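Local coordinates for immunity protein (Neisseria meningitidis, PDB 4Q7O) that probably protects its own cell from a cognate contact-dependent growth-inhibition (CDI) toxin by binding and neutralising it, at residues G57-A65 with I81-G92; G70-F78 with N96-I104. All blocks are in the same frame, centred on the assembly; numbering follows the deposited sequence.

Interaction 1 (G57-A65 with I81-G92); sequences GAQYEKIDA and IDKAPSIYFSVG
One water is gripped by three side chains, Gln59, Ser90 and Tyr88: it accepts from Gln59 NE2 at 2.6 Å, donates to Tyr88 OH and also bonds Ser90 OG. Gln59 CG sits between its backbone N and carbonyl carbon (chi1 68°), and the chain then runs out straight, which brings NE2 to the edge of the Tyr88 ring, near the ring plane and 3.9 Å from Tyr88 CE2, with the amide itself turned 76° to the ring. The Tyr88 hydroxyl has a further partner in Glu99. Beneath this face runs an antiparallel strand pair, 58-62 with 86-91, the middle two strands of the four-stranded sheet. Gln59-Ser90 and Glu61-Tyr88 are hydrogen-bonded pairs, each closed by two N-H...O bonds, and Ile63 N to Ser86 O (2.9 Å) is the next bond in the series. Ala58, Tyr60 and Lys62 point to the other face with Val91, Phe89 and Ile87. There Tyr60 CB lies over the Phe89 ring face in a CH-pi contact, 3.8 Å from its centroid, while Ile87 CD1 meets Tyr60 CD1 at 3.8 Å. Further along, Ile63 and Ile81 cross at about a right angle, their CD1 atoms 3.8 Å apart.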
loop_
_atom_site.group_PDB
_atom_site.type_symbol
_atom_site.label_atom_id
_atom_site.label_comp_id
_atom_site.label_asym_id
_atom_site.label_seq_id
_atom_site.Cartn_x
_atom_site.Cartn_y
_atom_site.Cartn_z
ATOM N N GLY B 57 2.477 3.728 13.764
ATOM C CA GLY B 57 2.355 2.971 12.530
ATOM C C GLY B 57 2.556 3.733 11.231
ATOM O O GLY B 57 2.352 3.166 10.157
ATOM N N ALA B 58 2.945 5.006 11.305
ATOM C CA ALA B 58 3.187 5.786 10.090
ATOM C C ALA B 58 3.992 7.036 10.375
ATOM O O ALA B 58 3.663 7.792 11.280
ATOM C CB ALA B 58 1.869 6.162 9.425
ATOM N N GLN B 59 5.027 7.278 9.581
ATOM C CA GLN B 59 5.810 8.493 9.748
ATOM C C GLN B 59 6.561 8.862 8.483
ATOM O O GLN B 59 6.797 8.021 7.610
ATOM C CB GLN B 59 6.819 8.333 10.888
ATOM C CG GLN B 59 7.915 7.322 10.574
ATOM C CD GLN B 59 9.031 7.309 11.603
ATOM O OE1 GLN B 59 9.264 8.300 12.299
ATOM N NE2 GLN B 59 9.732 6.185 11.698
ATOM N N TYR B 60 6.951 10.128 8.403
ATOM C CA TYR B 60 7.962 10.555 7.441
ATOM C C TYR B 60 8.946 11.504 8.095
ATOM O O TYR B 60 8.637 12.162 9.094
ATOM C CB TYR B 60 7.361 11.183 6.168
ATOM C CG TYR B 60 6.566 12.462 6.387
ATOM C CD1 TYR B 60 7.202 13.685 6.620
ATOM C CD2 TYR B 60 5.173 12.450 6.341
ATOM C CE1 TYR B 60 6.471 14.857 6.824
ATOM C CE2 TYR B 60 4.430 13.612 6.536
ATOM C CZ TYR B 60 5.087 14.813 6.778
ATOM O OH TYR B 60 4.373 15.979 6.973
ATOM N N GLU B 61 10.131 11.589 7.506
ATOM C CA GLU B 61 11.138 12.523 7.958
ATOM C C GLU B 61 12.031 12.842 6.773
ATOM O O GLU B 61 12.568 11.931 6.137
ATOM C CB GLU B 61 11.948 11.896 9.094
ATOM C CG GLU B 61 12.958 12.798 9.762
ATOM C CD GLU B 61 13.777 12.041 10.794
ATOM O OE1 GLU B 61 13.696 10.792 10.811
ATOM O OE2 GLU B 61 14.491 12.689 11.586
ATOM N N LYS B 62 12.170 14.123 6.451
ATOM C CA LYS B 62 13.175 14.523 5.477
ATOM C C LYS B 62 14.541 14.061 5.968
ATOM O O LYS B 62 14.840 14.128 7.165
ATOM C CB LYS B 62 13.172 16.035 5.286
ATOM C CG LYS B 62 11.950 16.546 4.555
ATOM C CD LYS B 62 12.045 18.037 4.301
ATOM C CE LYS B 62 10.864 18.525 3.478
ATOM N NZ LYS B 62 10.890 19.998 3.254
ATOM N N ILE B 63 15.371 13.589 5.043
ATOM C CA ILE B 63 16.659 13.028 5.410
ATOM C C ILE B 63 17.713 14.117 5.445
ATOM O O ILE B 63 17.930 14.817 4.452
ATOM C CB ILE B 63 17.066 11.911 4.439
ATOM C CG1 ILE B 63 16.112 10.720 4.604
ATOM C CG2 ILE B 63 18.511 11.481 4.676
ATOM C CD1 ILE B 63 16.281 9.644 3.571
ATOM N N ASP B 64 18.352 14.272 6.600
ATOM C CA ASP B 64 19.448 15.214 6.743
ATOM C C ASP B 64 20.726 14.540 6.275
ATOM O O ASP B 64 21.330 13.761 7.013
ATOM C CB ASP B 64 19.591 15.628 8.206
ATOM C CG ASP B 64 20.647 16.694 8.414
ATOM O OD1 ASP B 64 21.438 16.962 7.487
ATOM O OD2 ASP B 64 20.682 17.264 9.519
ATOM N N ALA B 65 21.147 14.853 5.054
ATOM C CA ALA B 65 22.328 14.216 4.476
ATOM C C ALA B 65 23.652 14.721 5.059
ATOM O O ALA B 65 24.716 14.251 4.666
ATOM C CB ALA B 65 22.319 14.341 2.956
ATOM N N ILE B 81 19.491 9.299 -1.878
ATOM C CA ILE B 81 20.050 10.272 -0.936
ATOM C C ILE B 81 21.251 11.007 -1.529
ATOM O O ILE B 81 21.358 12.230 -1.418
ATOM C CB ILE B 81 20.426 9.634 0.426
ATOM C CG1 ILE B 81 19.200 8.985 1.075
ATOM C CG2 ILE B 81 21.012 10.684 1.351
ATOM C CD1 ILE B 81 19.527 8.144 2.297
ATOM N N ASP B 82 22.140 10.266 -2.185
ATOM C CA ASP B 82 23.326 10.870 -2.788
ATOM C C ASP B 82 23.018 11.731 -4.017
ATOM O O ASP B 82 23.857 12.521 -4.446
ATOM C CB ASP B 82 24.354 9.788 -3.143
ATOM C CG ASP B 82 25.667 10.369 -3.632
ATOM O OD1 ASP B 82 26.390 10.970 -2.809
ATOM O OD2 ASP B 82 25.971 10.226 -4.837
ATOM N N LYS B 83 21.814 11.593 -4.568
ATOM C CA LYS B 83 21.461 12.259 -5.825
ATOM C C LYS B 83 20.644 13.540 -5.654
ATOM O O LYS B 83 20.767 14.460 -6.455
ATOM C CB LYS B 83 20.701 11.296 -6.737
ATOM C CG LYS B 83 21.432 9.989 -6.995
ATOM C CD LYS B 83 20.609 9.043 -7.856
ATOM C CE LYS B 83 21.356 7.739 -8.114
ATOM N NZ LYS B 83 20.701 6.899 -9.163
ATOM N N ALA B 84 19.819 13.601 -4.613
ATOM C CA ALA B 84 18.885 14.713 -4.444
ATOM C C ALA B 84 18.366 14.749 -3.012
ATOM O O ALA B 84 18.412 13.732 -2.320
ATOM C CB ALA B 84 17.714 14.577 -5.433
ATOM N N PRO B 85 17.857 15.915 -2.569
ATOM C CA PRO B 85 17.160 15.971 -1.278
ATOM C C PRO B 85 16.060 14.914 -1.231
ATOM O O PRO B 85 15.208 14.841 -2.130
ATOM C CB PRO B 85 16.560 17.377 -1.264
ATOM C CG PRO B 85 17.524 18.188 -2.121
ATOM C CD PRO B 85 17.932 17.237 -3.217
ATOM N N SER B 86 16.094 14.099 -0.185
ATOM C CA SER B 86 15.240 12.927 -0.090
ATOM C C SER B 86 14.486 12.866 1.229
ATOM O O SER B 86 14.778 13.598 2.172
ATOM C CB SER B 86 16.058 11.648 -0.294
ATOM O OG SER B 86 16.615 11.598 -1.602
ATOM N N ILE B 87 13.525 11.961 1.291
ATOM C CA ILE B 87 12.663 11.842 2.448
ATOM C C ILE B 87 12.346 10.377 2.721
ATOM O O ILE B 87 12.163 9.579 1.798
ATOM C CB ILE B 87 11.394 12.705 2.255
ATOM C CG1 ILE B 87 10.413 12.543 3.420
ATOM C CG2 ILE B 87 10.741 12.416 0.893
ATOM C CD1 ILE B 87 9.331 13.601 3.428
ATOM N N TYR B 88 12.324 10.036 4.003
ATOM C CA TYR B 88 12.073 8.685 4.479
ATOM C C TYR B 88 10.631 8.526 4.923
ATOM O O TYR B 88 10.116 9.365 5.648
ATOM C CB TYR B 88 13.013 8.416 5.652
ATOM C CG TYR B 88 12.738 7.175 6.462
ATOM C CD1 TYR B 88 13.256 5.940 6.088
ATOM C CD2 TYR B 88 12.019 7.252 7.644
ATOM C CE1 TYR B 88 13.035 4.806 6.859
ATOM C CE2 TYR B 88 11.796 6.133 8.417
ATOM C CZ TYR B 88 12.301 4.913 8.018
ATOM O OH TYR B 88 12.079 3.805 8.802
ATOM N N PHE B 89 9.989 7.447 4.485
ATOM C CA PHE B 89 8.661 7.075 4.955
ATOM C C PHE B 89 8.700 5.697 5.574
ATOM O O PHE B 89 9.418 4.818 5.099
ATOM C CB PHE B 89 7.667 7.027 3.789
ATOM C CG PHE B 89 7.283 8.363 3.267
ATOM C CD1 PHE B 89 8.110 9.036 2.377
ATOM C CD2 PHE B 89 6.079 8.943 3.641
ATOM C CE1 PHE B 89 7.750 10.275 1.879
ATOM C CE2 PHE B 89 5.710 10.184 3.144
ATOM C CZ PHE B 89 6.542 10.849 2.265
ATOM N N SER B 90 7.910 5.488 6.616
ATOM C CA SER B 90 7.696 4.127 7.080
ATOM C C SER B 90 6.273 3.908 7.543
ATOM O O SER B 90 5.604 4.836 7.997
ATOM C CB SER B 90 8.694 3.743 8.172
ATOM O OG SER B 90 8.373 4.366 9.394
ATOM N N VAL B 91 5.813 2.674 7.402
ATOM C CA VAL B 91 4.529 2.270 7.951
ATOM C C VAL B 91 4.667 0.945 8.693
ATOM O O VAL B 91 5.567 0.150 8.414
ATOM C CB VAL B 91 3.440 2.148 6.856
ATOM C CG1 VAL B 91 3.132 3.508 6.263
ATOM C CG2 VAL B 91 3.855 1.144 5.782
ATOM N N GLY B 92 3.772 0.723 9.648
ATOM C CA GLY B 92 3.767 -0.512 10.409
ATOM C C GLY B 92 4.540 -0.433 11.712
ATOM O O GLY B 92 4.889 0.660 12.188
HETATM O O HOH W 1 10.130 3.678 11.144
HETATM O O HOH W 2 18.253 14.068 1.613
HETATM O O HOH W 3 16.190 16.062 2.579
#

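Interaction 2 (G70-F78 with N96-I104); sequences GDYEEVNGF and NPEELIIPI
Ile101 and Val75 meet branch to branch: CD1 of Ile101 lies 3.7 Å from Val75 CG1, the two side chains set nearly perpendicular. Ile101 carries CG1 opposite its carbonyl carbon (chi1 -67°) and an extended CD1 beyond it, so the tip reaches past Val75 to Tyr72, where it comes 3.7 Å from CB and also touches the near ring carbons CG and CD1. Its other branch, CG2, turns instead to the backbone of Gly77, 3.4 Å from the carbonyl O.

Val75 divides its two methyls between neighbours. With CG1 anti to the backbone N (chi1 176°), that methyl packs on both Ile101 and Glu99 CB, whereas CG2 lies against the Glu99 carboxylate, 3.6 Å from OE1. The other oxygen, OE2, bonds the Tyr88 hydroxyl and takes a second hydrogen bond from a water that also donates to Asp71 O, which should help fix the rotation of the group.

One direct backbone bond joins the segments, Ile101 N to Asn76 O at 2.8 Å. Next to it, Glu99 O receives two waters, one held by Asn76 N and the other by Asn76 ND2. Asn76 and Gly77 are the central residues of a type II turn from Val75 to Phe78, with Gly77 in the position usual for glycine; its CA approaches Ile101 O to 3.3 Å.

The loop 70-78 thus lies along strand 98-103, at the edge of the chain's sheet. Strand 86-91 flanks that strand within the sheet, helix 22-34 packs against Glu98 and Leu100, Ile102 rests on helix 104-121, and Gln33 of the second subunit touches Asn76.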
loop_
_atom_site.group_PDB
_atom_site.type_symbol
_atom_site.label_atom_id
_atom_site.label_comp_id
_atom_site.label_asym_id
_atom_site.label_seq_id
_atom_site.Cartn_x
_atom_site.Cartn_y
_atom_site.Cartn_z
ATOM N N GLY B 70 23.790 5.712 7.562
ATOM C CA GLY B 70 24.107 4.295 7.557
ATOM C C GLY B 70 22.935 3.377 7.846
ATOM O O GLY B 70 22.874 2.258 7.331
ATOM N N ASP B 71 21.993 3.835 8.664
ATOM C CA ASP B 71 20.829 3.007 8.972
ATOM C C ASP B 71 19.724 3.060 7.901
ATOM O O ASP B 71 18.665 2.448 8.063
ATOM C CB ASP B 71 20.283 3.305 10.372
ATOM C CG ASP B 71 19.928 4.760 10.568
ATOM O OD1 ASP B 71 20.216 5.576 9.665
ATOM O OD2 ASP B 71 19.374 5.089 11.643
ATOM N N TYR B 72 19.986 3.764 6.801
ATOM C CA TYR B 72 19.089 3.752 5.643
ATOM C C TYR B 72 19.572 2.811 4.537
ATOM O O TYR B 72 18.895 2.656 3.526
ATOM C CB TYR B 72 18.941 5.151 5.026
ATOM C CG TYR B 72 18.316 6.209 5.909
ATOM C CD1 TYR B 72 17.023 6.068 6.392
ATOM C CD2 TYR B 72 18.999 7.379 6.203
ATOM C CE1 TYR B 72 16.438 7.053 7.179
ATOM C CE2 TYR B 72 18.433 8.363 6.996
ATOM C CZ TYR B 72 17.150 8.199 7.478
ATOM O OH TYR B 72 16.583 9.186 8.256
ATOM N N GLU B 73 20.739 2.194 4.724
ATOM C CA GLU B 73 21.408 1.466 3.639
ATOM C C GLU B 73 20.600 0.319 3.032
ATOM O O GLU B 73 20.743 0.010 1.846
ATOM C CB GLU B 73 22.785 0.963 4.084
ATOM C CG GLU B 73 23.837 2.057 4.099
ATOM C CD GLU B 73 25.176 1.595 4.644
ATOM O OE1 GLU B 73 25.349 0.382 4.893
ATOM O OE2 GLU B 73 26.055 2.457 4.822
ATOM N N GLU B 74 19.745 -0.294 3.842
ATOM C CA GLU B 74 18.944 -1.442 3.413
ATOM C C GLU B 74 17.535 -1.049 2.973
ATOM O O GLU B 74 16.746 -1.903 2.566
ATOM C CB GLU B 74 18.843 -2.457 4.549
ATOM C CG GLU B 74 20.178 -2.883 5.130
ATOM C CD GLU B 74 20.843 -3.959 4.310
ATOM O OE1 GLU B 74 21.167 -3.694 3.131
ATOM O OE2 GLU B 74 21.029 -5.075 4.840
ATOM N N VAL B 75 17.215 0.237 3.069
ATOM C CA VAL B 75 15.890 0.729 2.707
ATOM C C VAL B 75 15.763 0.929 1.188
ATOM O O VAL B 75 16.688 1.451 0.550
ATOM C CB VAL B 75 15.597 2.058 3.434
ATOM C CG1 VAL B 75 14.254 2.649 2.993
ATOM C CG2 VAL B 75 15.643 1.857 4.948
ATOM N N ASN B 76 14.624 0.521 0.621
ATOM C CA ASN B 76 14.308 0.799 -0.777
ATOM C C ASN B 76 14.386 2.295 -1.032
ATOM O O ASN B 76 13.696 3.059 -0.374
ATOM C CB ASN B 76 12.873 0.373 -1.110
ATOM C CG ASN B 76 12.629 -1.111 -0.960
ATOM O OD1 ASN B 76 13.551 -1.921 -0.993
ATOM N ND2 ASN B 76 11.356 -1.475 -0.820
ATOM N N GLY B 77 15.210 2.718 -1.982
ATOM C CA GLY B 77 15.325 4.133 -2.275
ATOM C C GLY B 77 16.545 4.792 -1.657
ATOM O O GLY B 77 16.765 5.985 -1.853
ATOM N N PHE B 78 17.345 4.023 -0.922
ATOM C CA PHE B 78 18.581 4.556 -0.348
ATOM C C PHE B 78 19.412 5.334 -1.370
ATOM O O PHE B 78 19.984 6.383 -1.063
ATOM C CB PHE B 78 19.427 3.431 0.248
ATOM C CG PHE B 78 20.768 3.886 0.738
ATOM C CD1 PHE B 78 20.870 4.607 1.919
ATOM C CD2 PHE B 78 21.925 3.594 0.027
ATOM C CE1 PHE B 78 22.100 5.023 2.382
ATOM C CE2 PHE B 78 23.152 4.016 0.488
ATOM C CZ PHE B 78 23.239 4.732 1.664
ATOM N N ASN B 96 9.643 -3.763 12.945
ATOM C CA ASN B 96 9.744 -4.271 11.583
ATOM C C ASN B 96 8.995 -3.396 10.594
ATOM O O ASN B 96 8.047 -3.855 9.967
ATOM C CB ASN B 96 9.168 -5.683 11.503
ATOM C CG ASN B 96 10.003 -6.689 12.235
ATOM O OD1 ASN B 96 9.543 -7.328 13.180
ATOM N ND2 ASN B 96 11.249 -6.836 11.809
ATOM N N PRO B 97 9.423 -2.136 10.436
ATOM C CA PRO B 97 8.628 -1.231 9.607
ATOM C C PRO B 97 8.803 -1.511 8.124
ATOM O O PRO B 97 9.823 -2.072 7.715
ATOM C CB PRO B 97 9.209 0.145 9.952
ATOM C CG PRO B 97 10.614 -0.131 10.298
ATOM C CD PRO B 97 10.619 -1.471 10.985
ATOM N N GLU B 98 7.800 -1.132 7.338
ATOM C CA GLU B 98 7.906 -1.157 5.884
ATOM C C GLU B 98 8.382 0.225 5.457
ATOM O O GLU B 98 7.715 1.225 5.721
ATOM C CB GLU B 98 6.548 -1.467 5.269
ATOM C CG GLU B 98 5.889 -2.701 5.848
ATOM C CD GLU B 98 4.530 -2.951 5.228
ATOM O OE1 GLU B 98 4.451 -2.968 3.977
ATOM O OE2 GLU B 98 3.543 -3.107 5.982
ATOM N N GLU B 99 9.540 0.292 4.812
ATOM C CA GLU B 99 10.223 1.572 4.625
ATOM C C GLU B 99 10.414 1.936 3.163
ATOM O O GLU B 99 10.559 1.070 2.306
ATOM C CB GLU B 99 11.592 1.530 5.298
ATOM C CG GLU B 99 11.548 1.221 6.779
ATOM C CD GLU B 99 12.911 0.861 7.334
ATOM O OE1 GLU B 99 13.439 -0.207 6.966
ATOM O OE2 GLU B 99 13.462 1.655 8.125
ATOM N N LEU B 100 10.455 3.233 2.887
ATOM C CA LEU B 100 10.692 3.728 1.540
ATOM C C LEU B 100 11.358 5.084 1.595
ATOM O O LEU B 100 10.971 5.938 2.386
ATOM C CB LEU B 100 9.363 3.851 0.789
ATOM C CG LEU B 100 9.385 4.484 -0.605
ATOM C CD1 LEU B 100 10.136 3.616 -1.590
ATOM C CD2 LEU B 100 7.969 4.737 -1.111
ATOM N N ILE B 101 12.349 5.284 0.736
ATOM C CA ILE B 101 12.950 6.598 0.552
ATOM C C ILE B 101 12.697 7.066 -0.876
ATOM O O ILE B 101 12.863 6.297 -1.823
ATOM C CB ILE B 101 14.454 6.561 0.846
ATOM C CG1 ILE B 101 14.684 6.290 2.340
ATOM C CG2 ILE B 101 15.119 7.851 0.406
ATOM C CD1 ILE B 101 16.104 5.839 2.680
ATOM N N ILE B 102 12.272 8.318 -1.028
ATOM C CA ILE B 102 12.066 8.914 -2.345
ATOM C C ILE B 102 12.596 10.352 -2.366
ATOM O O ILE B 102 12.797 10.950 -1.311
ATOM C CB ILE B 102 10.571 8.898 -2.757
ATOM C CG1 ILE B 102 9.691 9.526 -1.670
ATOM C CG2 ILE B 102 10.121 7.484 -3.078
ATOM C CD1 ILE B 102 8.220 9.670 -2.083
ATOM N N PRO B 103 12.824 10.913 -3.562
ATOM C CA PRO B 103 13.189 12.334 -3.593
ATOM C C PRO B 103 12.062 13.209 -3.051
ATOM O O PRO B 103 10.886 12.883 -3.222
ATOM C CB PRO B 103 13.378 12.615 -5.090
ATOM C CG PRO B 103 13.664 11.270 -5.702
ATOM C CD PRO B 103 12.814 10.313 -4.909
ATOM N N ILE B 104 12.416 14.318 -2.413
ATOM C CA ILE B 104 11.419 15.256 -1.912
ATOM C C ILE B 104 10.482 15.760 -3.021
ATOM O O ILE B 104 9.291 15.928 -2.799
ATOM C CB ILE B 104 12.088 16.416 -1.138
ATOM C CG1 ILE B 104 12.640 15.894 0.192
ATOM C CG2 ILE B 104 11.110 17.551 -0.883
ATOM C CD1 ILE B 104 13.525 16.874 0.926
HETATM O O HOH W 4 15.966 2.991 8.610
HETATM O O HOH W 5 9.262 0.123 -0.050
HETATM O O HOH W 6 12.704 -0.738 2.278
#

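Interactions 1 and 2 lie side by side on one sheet, their centres about 7 Å apart, and strands 86-91 and 98-103 bring them together. The backbone joins them through Phe89 N and Leu100 O, 2.8 Å apart. On the face that carries Tyr88, the 2.6 Å bond between its OH and Glu99 OE2 ties the water-linked side chains of interaction 1 to the carboxylate of interaction 2. Tyr88 CD1 also packs 3.5 Å from Tyr72 CE1. Glu61 in interaction 1 and Tyr72 in interaction 2 each have bound formic acid about 3 Å from the side chain, probably from the crystallisation liquor; whether it marks a pocket is not settled.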